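Local coordinates for protein ecdysteroid-phosphate phosphatase (Bombyx mori, PDB 3C7T) that removes the phosphate from inactive ecdysteroid phosphates, ecdysone 22-phosphate above all, to release the active moulting hormones, and also shows protein tyrosine phosphatase activity, at residues Pro116-Trp124 against Ala157-Arg168. Residues are numbered along the deposited sequence; the frame is centred on the assembly and turned at random.
Sequences PGLFEFKNW and ASAETMDEFFKR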
loop_
_atom_site.group_PDB
_atom_site.type_symbol
_atom_site.label_atom_id
_atom_site.label_comp_id
_atom_site.label_asym_id
_atom_site.label_seq_id
_atom_site.Cartn_x
_atom_site.Cartn_y
_atom_site.Cartn_z
ATOM N N PRO A 116 -20.015 1.578 -19.824
ATOM C CA PRO A 116 -19.748 2.999 -20.109
ATOM C C PRO A 116 -20.730 3.966 -19.425
ATOM O O PRO A 116 -20.415 5.151 -19.235
ATOM C CB PRO A 116 -19.846 3.070 -21.643
ATOM C CG PRO A 116 -19.557 1.647 -22.082
ATOM C CD PRO A 116 -20.219 0.795 -21.060
ATOM N N GLY A 117 -21.888 3.465 -19.010
ATOM C CA GLY A 117 -22.831 4.291 -18.254
ATOM C C GLY A 117 -22.177 4.867 -17.010
ATOM O O GLY A 117 -22.540 5.948 -16.565
ATOM N N LEU A 118 -21.191 4.146 -16.474
ATOM C CA LEU A 118 -20.498 4.542 -15.249
ATOM C C LEU A 118 -19.338 5.517 -15.457
ATOM O O LEU A 118 -18.756 5.995 -14.475
ATOM C CB LEU A 118 -20.013 3.276 -14.502
ATOM C CG LEU A 118 -21.106 2.290 -14.039
ATOM C CD1 LEU A 118 -20.450 1.102 -13.371
ATOM C CD2 LEU A 118 -22.127 2.959 -13.106
ATOM N N PHE A 119 -19.000 5.832 -16.711
ATOM C CA PHE A 119 -17.863 6.736 -16.949
ATOM C C PHE A 119 -18.110 8.147 -16.379
ATOM O O PHE A 119 -19.251 8.619 -16.311
ATOM C CB PHE A 119 -17.448 6.768 -18.435
ATOM C CG PHE A 119 -16.137 7.481 -18.684
ATOM C CD1 PHE A 119 -14.947 6.962 -18.197
ATOM C CD2 PHE A 119 -16.109 8.676 -19.415
ATOM C CE1 PHE A 119 -13.734 7.628 -18.414
ATOM C CE2 PHE A 119 -14.899 9.350 -19.652
ATOM C CZ PHE A 119 -13.711 8.823 -19.149
ATOM N N GLU A 120 -17.018 8.801 -15.956
ATOM C CA GLU A 120 -17.054 10.126 -15.364
ATOM C C GLU A 120 -17.660 11.152 -16.333
ATOM O O GLU A 120 -17.843 10.873 -17.517
ATOM C CB GLU A 120 -15.632 10.555 -14.984
ATOM C CG GLU A 120 -14.743 10.879 -16.184
ATOM C CD GLU A 120 -13.319 11.249 -15.791
ATOM O OE1 GLU A 120 -12.988 11.146 -14.578
ATOM O OE2 GLU A 120 -12.539 11.662 -16.701
ATOM N N PHE A 121 -17.972 12.329 -15.805
ATOM C CA PHE A 121 -18.523 13.430 -16.584
ATOM C C PHE A 121 -17.527 13.887 -17.643
ATOM O O PHE A 121 -16.365 14.183 -17.334
ATOM C CB PHE A 121 -18.890 14.560 -15.602
ATOM C CG PHE A 121 -19.420 15.817 -16.240
ATOM C CD1 PHE A 121 -20.175 15.789 -17.416
ATOM C CD2 PHE A 121 -19.206 17.043 -15.605
ATOM C CE1 PHE A 121 -20.658 16.964 -17.967
ATOM C CE2 PHE A 121 -19.688 18.210 -16.148
ATOM C CZ PHE A 121 -20.422 18.167 -17.329
ATOM N N LYS A 122 -17.994 13.932 -18.890
ATOM C CA LYS A 122 -17.248 14.510 -20.003
ATOM C C LYS A 122 -17.555 16.008 -20.145
ATOM O O LYS A 122 -18.459 16.398 -20.903
ATOM C CB LYS A 122 -17.582 13.769 -21.303
ATOM C CG LYS A 122 -17.234 12.283 -21.271
ATOM C CD LYS A 122 -17.608 11.601 -22.572
ATOM C CE LYS A 122 -19.123 11.424 -22.705
ATOM N NZ LYS A 122 -19.491 11.216 -24.138
ATOM N N ASN A 123 -16.791 16.814 -19.400
ATOM C CA ASN A 123 -16.957 18.267 -19.245
ATOM C C ASN A 123 -16.268 19.065 -20.364
ATOM O O ASN A 123 -15.066 18.904 -20.601
ATOM C CB ASN A 123 -16.374 18.661 -17.872
ATOM C CG ASN A 123 -16.595 20.134 -17.494
ATOM O OD1 ASN A 123 -16.987 20.973 -18.307
ATOM N ND2 ASN A 123 -16.316 20.447 -16.229
ATOM N N TRP A 124 -17.017 19.945 -21.037
ATOM C CA TRP A 124 -16.437 20.709 -22.159
ATOM C C TRP A 124 -15.265 21.624 -21.745
ATOM O O TRP A 124 -14.372 21.868 -22.560
ATOM C CB TRP A 124 -17.518 21.462 -22.964
ATOM C CG TRP A 124 -17.799 22.883 -22.522
ATOM C CD1 TRP A 124 -18.835 23.312 -21.734
ATOM C CD2 TRP A 124 -17.045 24.060 -22.868
ATOM N NE1 TRP A 124 -18.768 24.674 -21.561
ATOM C CE2 TRP A 124 -17.679 25.159 -22.242
ATOM C CE3 TRP A 124 -15.884 24.292 -23.632
ATOM C CZ2 TRP A 124 -17.192 26.478 -22.362
ATOM C CZ3 TRP A 124 -15.396 25.609 -23.748
ATOM C CH2 TRP A 124 -16.051 26.678 -23.114
ATOM N N ALA A 157 -17.241 9.909 -27.778
ATOM C CA ALA A 157 -16.051 10.662 -27.371
ATOM C C ALA A 157 -16.326 12.154 -27.138
ATOM O O ALA A 157 -15.396 12.931 -26.861
ATOM C CB ALA A 157 -14.937 10.483 -28.421
ATOM N N SER A 158 -17.599 12.545 -27.226
ATOM C CA SER A 158 -17.973 13.950 -27.215
ATOM C C SER A 158 -18.346 14.440 -25.822
ATOM O O SER A 158 -18.874 13.676 -25.015
ATOM C CB SER A 158 -19.150 14.172 -28.165
ATOM O OG SER A 158 -18.841 15.149 -29.142
ATOM N N ALA A 159 -18.067 15.717 -25.556
ATOM C CA ALA A 159 -18.514 16.374 -24.333
ATOM C C ALA A 159 -20.029 16.256 -24.250
ATOM O O ALA A 159 -20.694 16.028 -25.258
ATOM C CB ALA A 159 -18.090 17.833 -24.317
ATOM N N GLU A 160 -20.560 16.412 -23.047
ATOM C CA GLU A 160 -21.980 16.240 -22.789
ATOM C C GLU A 160 -22.350 17.272 -21.739
ATOM O O GLU A 160 -21.477 17.817 -21.060
ATOM C CB GLU A 160 -22.243 14.815 -22.257
ATOM C CG GLU A 160 -21.539 14.563 -20.917
ATOM C CD GLU A 160 -21.506 13.099 -20.463
ATOM O OE1 GLU A 160 -22.326 12.271 -20.920
ATOM O OE2 GLU A 160 -20.639 12.781 -19.621
ATOM N N THR A 161 -23.638 17.553 -21.608
ATOM C CA THR A 161 -24.117 18.427 -20.554
ATOM C C THR A 161 -24.187 17.638 -19.246
ATOM O O THR A 161 -24.225 16.397 -19.257
ATOM C CB THR A 161 -25.512 18.975 -20.870
ATOM O OG1 THR A 161 -26.469 17.920 -20.759
ATOM C CG2 THR A 161 -25.557 19.572 -22.303
ATOM N N MET A 162 -24.223 18.369 -18.134
ATOM C CA MET A 162 -24.348 17.766 -16.811
ATOM C C MET A 162 -25.598 16.894 -16.694
ATOM O O MET A 162 -25.548 15.819 -16.093
ATOM C CB MET A 162 -24.337 18.844 -15.716
ATOM C CG MET A 162 -24.048 18.282 -14.338
ATOM S SD MET A 162 -24.204 19.444 -12.963
ATOM C CE MET A 162 -25.987 19.584 -12.870
ATOM N N ASP A 163 -26.714 17.352 -17.267
ATOM C CA ASP A 163 -27.949 16.562 -17.271
ATOM C C ASP A 163 -27.790 15.216 -17.971
ATOM O O ASP A 163 -28.253 14.188 -17.455
ATOM C CB ASP A 163 -29.101 17.351 -17.904
ATOM C CG ASP A 163 -29.770 18.309 -16.920
ATOM O OD1 ASP A 163 -29.215 18.529 -15.810
ATOM O OD2 ASP A 163 -30.858 18.840 -17.257
ATOM N N GLU A 164 -27.151 15.228 -19.140
ATOM C CA GLU A 164 -26.908 14.019 -19.925
ATOM C C GLU A 164 -26.005 13.047 -19.169
ATOM O O GLU A 164 -26.195 11.824 -19.226
ATOM C CB GLU A 164 -26.259 14.387 -21.259
ATOM C CG GLU A 164 -27.233 14.983 -22.276
ATOM C CD GLU A 164 -26.546 15.744 -23.405
ATOM O OE1 GLU A 164 -25.327 16.046 -23.323
ATOM O OE2 GLU A 164 -27.253 16.064 -24.388
ATOM N N PHE A 165 -25.024 13.605 -18.463
ATOM C CA PHE A 165 -24.121 12.790 -17.656
ATOM C C PHE A 165 -24.881 12.053 -16.567
ATOM O O PHE A 165 -24.766 10.825 -16.451
ATOM C CB PHE A 165 -22.969 13.626 -17.070
ATOM C CG PHE A 165 -22.343 13.014 -15.850
ATOM C CD1 PHE A 165 -21.549 11.870 -15.957
ATOM C CD2 PHE A 165 -22.547 13.570 -14.593
ATOM C CE1 PHE A 165 -20.978 11.291 -14.824
ATOM C CE2 PHE A 165 -21.962 12.975 -13.439
ATOM C CZ PHE A 165 -21.199 11.844 -13.575
ATOM N N PHE A 166 -25.671 12.781 -15.782
ATOM C CA PHE A 166 -26.407 12.130 -14.715
ATOM C C PHE A 166 -27.455 11.122 -15.206
ATOM O O PHE A 166 -27.716 10.109 -14.561
ATOM C CB PHE A 166 -26.997 13.153 -13.748
ATOM C CG PHE A 166 -25.987 13.722 -12.791
ATOM C CD1 PHE A 166 -25.426 12.928 -11.804
ATOM C CD2 PHE A 166 -25.611 15.053 -12.872
ATOM C CE1 PHE A 166 -24.477 13.453 -10.904
ATOM C CE2 PHE A 166 -24.669 15.596 -11.981
ATOM C CZ PHE A 166 -24.104 14.791 -10.998
ATOM N N LYS A 167 -28.033 11.401 -16.367
ATOM C CA LYS A 167 -29.007 10.501 -16.965
ATOM C C LYS A 167 -28.367 9.156 -17.340
ATOM O O LYS A 167 -28.943 8.104 -17.061
ATOM C CB LYS A 167 -29.650 11.184 -18.186
ATOM C CG LYS A 167 -30.731 10.368 -18.931
ATOM C CD LYS A 167 -31.858 9.945 -18.015
ATOM C CE LYS A 167 -33.011 9.354 -18.815
ATOM N NZ LYS A 167 -34.063 8.810 -17.935
ATOM N N ARG A 168 -27.199 9.221 -17.984
ATOM C CA ARG A 168 -26.332 8.084 -18.292
ATOM C C ARG A 168 -26.171 7.189 -17.069
ATOM O O ARG A 168 -26.466 5.996 -17.102
ATOM C CB ARG A 168 -24.912 8.590 -18.606
ATOM C CG ARG A 168 -24.612 8.981 -20.012
ATOM C CD ARG A 168 -23.203 8.578 -20.388
ATOM N NE ARG A 168 -22.176 9.540 -19.994
ATOM C CZ ARG A 168 -21.236 9.324 -19.069
ATOM N NH1 ARG A 168 -21.189 8.179 -18.398
ATOM N NH2 ARG A 168 -20.336 10.260 -18.818
HETATM O O HOH W 1 -19.849 20.172 -20.689
#
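Arg168, on the second turn of helix 162-179, turns its guanidinium edge to the backbone of Phe119 and Glu120. NH1 and NH2 converge on Phe119 O from one face of its carbonyl, and Arg168 NH2 also reaches Glu120 O at 2.9 Å, from above that carbonyl's plane. Side-on, NE and NH2 pair with the two syn lone pairs of Glu160, a salt bridge with Arg168 NH2 2.7 Å from Glu160 OE2. That carboxylate serves the loop too: OE2 takes a nearly straight bond (174°) from Lys122 N on its anti side, while Glu160 N gives a bond to Lys122 O. Lys122 NZ bonds Ser158 O at 2.7 Å, in the carbonyl plane. Cutting Arg168 back to an alanine is likely to rob the Phe119 and Glu120 carbonyls of their donor and Glu160 of its counter-ion, leaving the carboxylate less firmly set to receive Lys122 N. Beside this polar knot Phe121 CB sits over the centre of the Phe165 ring, 3.7 Å from its centroid; with CG anti to the backbone N (chi1 177°), the Phe121 ring runs on to bring CE1 near Glu160 O. Packing thins toward solvent, where Trp124 CB touches Ala159 CB at 3.9 Å and a water links Trp124 N to Glu160 O. The arrangement belongs to the active-site pocket of the histidine phosphatase fold: the loop after strand 112-114, held on the helix, carries Glu120 to the bound tungstate near His192.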